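Local structure of 2,5-dihydroxypyridine 5,6-dioxygenase (7CN3) at residues C[264-269]-C[297-302]. The protein catalyses the iron(II)-dependent opening of the 2,5-dihydroxypyridine ring by dioxygen between carbons 5 and 6, yielding N-formylmaleamate in aerobic nicotinate degradation. Numbering follows the deposited sequence.
With FE2 (Fe (II) ion), chain L.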
ATOM      1  N   SER C 264      33.641  13.522 -23.455  1.00 22.66           N
ATOM      2  CA  SER C 264      33.407  12.090 -23.573  1.00 30.00           C
ATOM      3  C   SER C 264      32.686  11.796 -24.899  1.00 28.99           C
ATOM      4  O   SER C 264      33.243  12.092 -25.961  1.00 35.29           O
ATOM      5  CB  SER C 264      32.677  11.562 -22.333  1.00 23.42           C
ATOM      6  OG  SER C 264      31.292  11.782 -22.371  1.00 34.63           O
ATOM      7  N   HIS C 265      31.485  11.228 -24.893  1.00 22.18           N
ATOM      8  CA  HIS C 265      30.931  10.753 -26.160  1.00 29.48           C
ATOM      9  C   HIS C 265      30.323  11.893 -26.983  1.00 27.62           C
ATOM     10  O   HIS C 265      29.839  12.889 -26.446  1.00 29.30           O
ATOM     11  CB  HIS C 265      29.912   9.635 -25.927  1.00 24.78           C
ATOM     12  CG  HIS C 265      28.666  10.073 -25.234  1.00 29.67           C
ATOM     13  ND1 HIS C 265      27.624  10.684 -25.900  1.00 32.27           N
ATOM     14  CD2 HIS C 265      28.275   9.965 -23.939  1.00 25.12           C
ATOM     15  CE1 HIS C 265      26.656  10.959 -25.042  1.00 31.52           C
ATOM     16  NE2 HIS C 265      27.016  10.512 -23.852  1.00 30.06           N
ATOM     17  N   ILE C 266      30.371  11.729 -28.311  1.00 23.54           N
ATOM     18  CA  ILE C 266      29.918  12.713 -29.297  1.00 22.27           C
ATOM     19  C   ILE C 266      29.137  11.973 -30.383  1.00 22.31           C
ATOM     20  O   ILE C 266      29.505  10.862 -30.768  1.00 22.70           O
ATOM     21  CB  ILE C 266      31.111  13.470 -29.918  1.00 24.66           C
ATOM     22  CG1 ILE C 266      32.146  12.459 -30.433  1.00 32.56           C
ATOM     23  CG2 ILE C 266      31.761  14.441 -28.923  1.00 22.97           C
ATOM     24  CD1 ILE C 266      33.306  13.083 -31.192  1.00 26.46           C
ATOM     25  N   GLY C 267      28.063  12.575 -30.880  1.00 21.98           N
ATOM     26  CA  GLY C 267      27.242  11.899 -31.873  1.00 22.04           C
ATOM     27  C   GLY C 267      26.036  12.738 -32.239  1.00 25.29           C
ATOM     28  O   GLY C 267      25.971  13.932 -31.926  1.00 21.46           O
ATOM     29  N   TRP C 268      25.057  12.117 -32.901  1.00 21.59           N
ATOM     30  CA  TRP C 268      23.897  12.901 -33.316  1.00 21.45           C
ATOM     31  C   TRP C 268      22.610  12.097 -33.161  1.00 21.59           C
ATOM     32  O   TRP C 268      22.623  10.865 -33.044  1.00 22.31           O
ATOM     33  CB  TRP C 268      24.049  13.429 -34.768  1.00 21.95           C
ATOM     34  CG  TRP C 268      24.074  12.414 -35.857  1.00 22.51           C
ATOM     35  CD1 TRP C 268      23.035  12.067 -36.670  1.00 22.58           C
ATOM     36  CD2 TRP C 268      25.208  11.653 -36.308  1.00 25.85           C
ATOM     37  NE1 TRP C 268      23.443  11.117 -37.588  1.00 28.73           N
ATOM     38  CE2 TRP C 268      24.769  10.846 -37.389  1.00 26.18           C
ATOM     39  CE3 TRP C 268      26.542  11.560 -35.894  1.00 23.48           C
ATOM     40  CZ2 TRP C 268      25.624   9.949 -38.060  1.00 25.04           C
ATOM     41  CZ3 TRP C 268      27.382  10.667 -36.554  1.00 24.21           C
ATOM     42  CH2 TRP C 268      26.923   9.878 -37.628  1.00 24.64           C
ATOM     43  N   GLY C 269      21.494  12.822 -33.155  1.00 22.52           N
ATOM     44  CA  GLY C 269      20.182  12.251 -32.858  1.00 25.66           C
ATOM     45  C   GLY C 269      19.428  11.827 -34.106  1.00 25.61           C
ATOM     46  O   GLY C 269      19.474  12.502 -35.140  1.00 22.39           O
ATOM     47  N   GLY C 297      18.442  15.066 -35.439  1.00 21.51           N
ATOM     48  CA  GLY C 297      19.325  16.107 -35.886  1.00 21.69           C
ATOM     49  C   GLY C 297      20.103  16.856 -34.825  1.00 21.89           C
ATOM     50  O   GLY C 297      20.835  17.774 -35.184  1.00 25.34           O
ATOM     51  N   ASN C 298      19.980  16.521 -33.537  1.00 20.99           N
ATOM     52  CA  ASN C 298      20.828  17.229 -32.577  1.00 20.09           C
ATOM     53  C   ASN C 298      22.296  16.820 -32.734  1.00 20.53           C
ATOM     54  O   ASN C 298      22.620  15.800 -33.336  1.00 20.85           O
ATOM     55  CB  ASN C 298      20.338  17.021 -31.128  1.00 23.06           C
ATOM     56  CG  ASN C 298      20.678  15.626 -30.510  1.00 20.20           C
ATOM     57  OD1 ASN C 298      21.362  14.795 -31.088  1.00 27.94           O
ATOM     58  ND2 ASN C 298      20.142  15.388 -29.305  1.00 18.71           N
ATOM     59  N   PHE C 299      23.194  17.657 -32.218  1.00 20.62           N
ATOM     60  CA  PHE C 299      24.539  17.218 -31.880  1.00 20.91           C
ATOM     61  C   PHE C 299      24.596  17.038 -30.378  1.00 20.41           C
ATOM     62  O   PHE C 299      24.307  17.980 -29.625  1.00 20.19           O
ATOM     63  CB  PHE C 299      25.632  18.199 -32.314  1.00 23.54           C
ATOM     64  CG  PHE C 299      27.004  17.793 -31.831  1.00 21.79           C
ATOM     65  CD1 PHE C 299      27.562  16.587 -32.231  1.00 22.14           C
ATOM     66  CD2 PHE C 299      27.724  18.598 -30.949  1.00 22.06           C
ATOM     67  CE1 PHE C 299      28.819  16.192 -31.767  1.00 22.49           C
ATOM     68  CE2 PHE C 299      28.994  18.212 -30.489  1.00 22.15           C
ATOM     69  CZ  PHE C 299      29.529  17.008 -30.893  1.00 23.62           C
ATOM     70  N   LEU C 300      24.980  15.841 -29.941  1.00 21.03           N
ATOM     71  CA  LEU C 300      25.088  15.523 -28.520  1.00 20.25           C
ATOM     72  C   LEU C 300      26.554  15.282 -28.180  1.00 20.94           C
ATOM     73  O   LEU C 300      27.184  14.363 -28.721  1.00 25.44           O
ATOM     74  CB  LEU C 300      24.243  14.290 -28.174  1.00 21.05           C
ATOM     75  CG  LEU C 300      24.178  13.771 -26.735  1.00 20.37           C
ATOM     76  CD1 LEU C 300      23.622  14.879 -25.814  1.00 19.69           C
ATOM     77  CD2 LEU C 300      23.332  12.462 -26.640  1.00 19.16           C
ATOM     78  N   PHE C 301      27.103  16.104 -27.301  1.00 22.20           N
ATOM     79  CA  PHE C 301      28.386  15.766 -26.693  1.00 21.19           C
ATOM     80  C   PHE C 301      28.214  15.673 -25.181  1.00 21.31           C
ATOM     81  O   PHE C 301      27.168  16.012 -24.618  1.00 20.28           O
ATOM     82  CB  PHE C 301      29.480  16.772 -27.040  1.00 22.72           C
ATOM     83  CG  PHE C 301      29.265  18.124 -26.455  1.00 22.14           C
ATOM     84  CD1 PHE C 301      28.312  18.975 -26.982  1.00 21.78           C
ATOM     85  CD2 PHE C 301      30.015  18.540 -25.373  1.00 21.79           C
ATOM     86  CE1 PHE C 301      28.119  20.231 -26.440  1.00 22.78           C
ATOM     87  CE2 PHE C 301      29.834  19.788 -24.826  1.00 22.46           C
ATOM     88  CZ  PHE C 301      28.884  20.634 -25.357  1.00 21.88           C
ATOM     89  N   SER C 302      29.269  15.209 -24.529  1.00 23.57           N
ATOM     90  CA  SER C 302      29.165  14.822 -23.142  1.00 21.97           C
ATOM     91  C   SER C 302      30.507  15.082 -22.489  1.00 21.80           C
ATOM     92  O   SER C 302      31.530  15.191 -23.166  1.00 26.42           O
ATOM     93  CB  SER C 302      28.747  13.340 -23.027  1.00 25.11           C
ATOM     94  OG  SER C 302      28.727  12.928 -21.673  1.00 52.06           O
TER
HETATM   95 FE   FE2 L 501      27.165  11.327 -21.687  1.00 43.46          FE
HETATM   96  O   HOH W   1      26.695  11.714 -28.092  1.00 21.71           O
HETATM   97  O   HOH W   2      28.838  10.095 -20.687  1.00 45.07           O
HETATM   98  O   HOH W   3      25.123  10.434 -21.956  1.00 21.32           O
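H265 and S302, on adjacent antiparallel strands, reach the same iron(II) ion: H265 NE2 binds it at 2.3 Å and S302 OG at 2.2 Å. S302 sets CB over one face of the imidazole, a CH-pi contact 3.6 Å from the ring centroid, and with OG anti to its backbone N (chi1 176°) turns the hydroxyl oxygen onto the iron. L300 CD2 meets the same ring at its edge, 4.0 Å from H265 CE1. The far nitrogen is also held: H265 ND1 donates to a water 2.6 Å away that in turn donates to L300 O; together with the iron at NE2, this bridge restrains rotation of the ring. Two waters, H318 and D320 complete the metal site, and S302 OG also hydrogen-bonds to L319 O. Backbone bonds join G267 and L300 in both directions, the one from L300 N to G267 O being nearly straight (169°). On the opposite face of the sheet from H265, I266 and F299 run side by side, CG2 of I266 lying 3.9 Å from F299 CZ, while the F301 side chain crosses that of I266 at about a right angle, F301 CB 3.8 Å from I266 CG2. The two strands are neighbours inside a five-stranded antiparallel sheet, between 194-197 and 319-323; strand 327-330 packs against W268 and F299, and the iron and bound 5-oxidanyl-1H-pyridin-2-one lie on the H265 side.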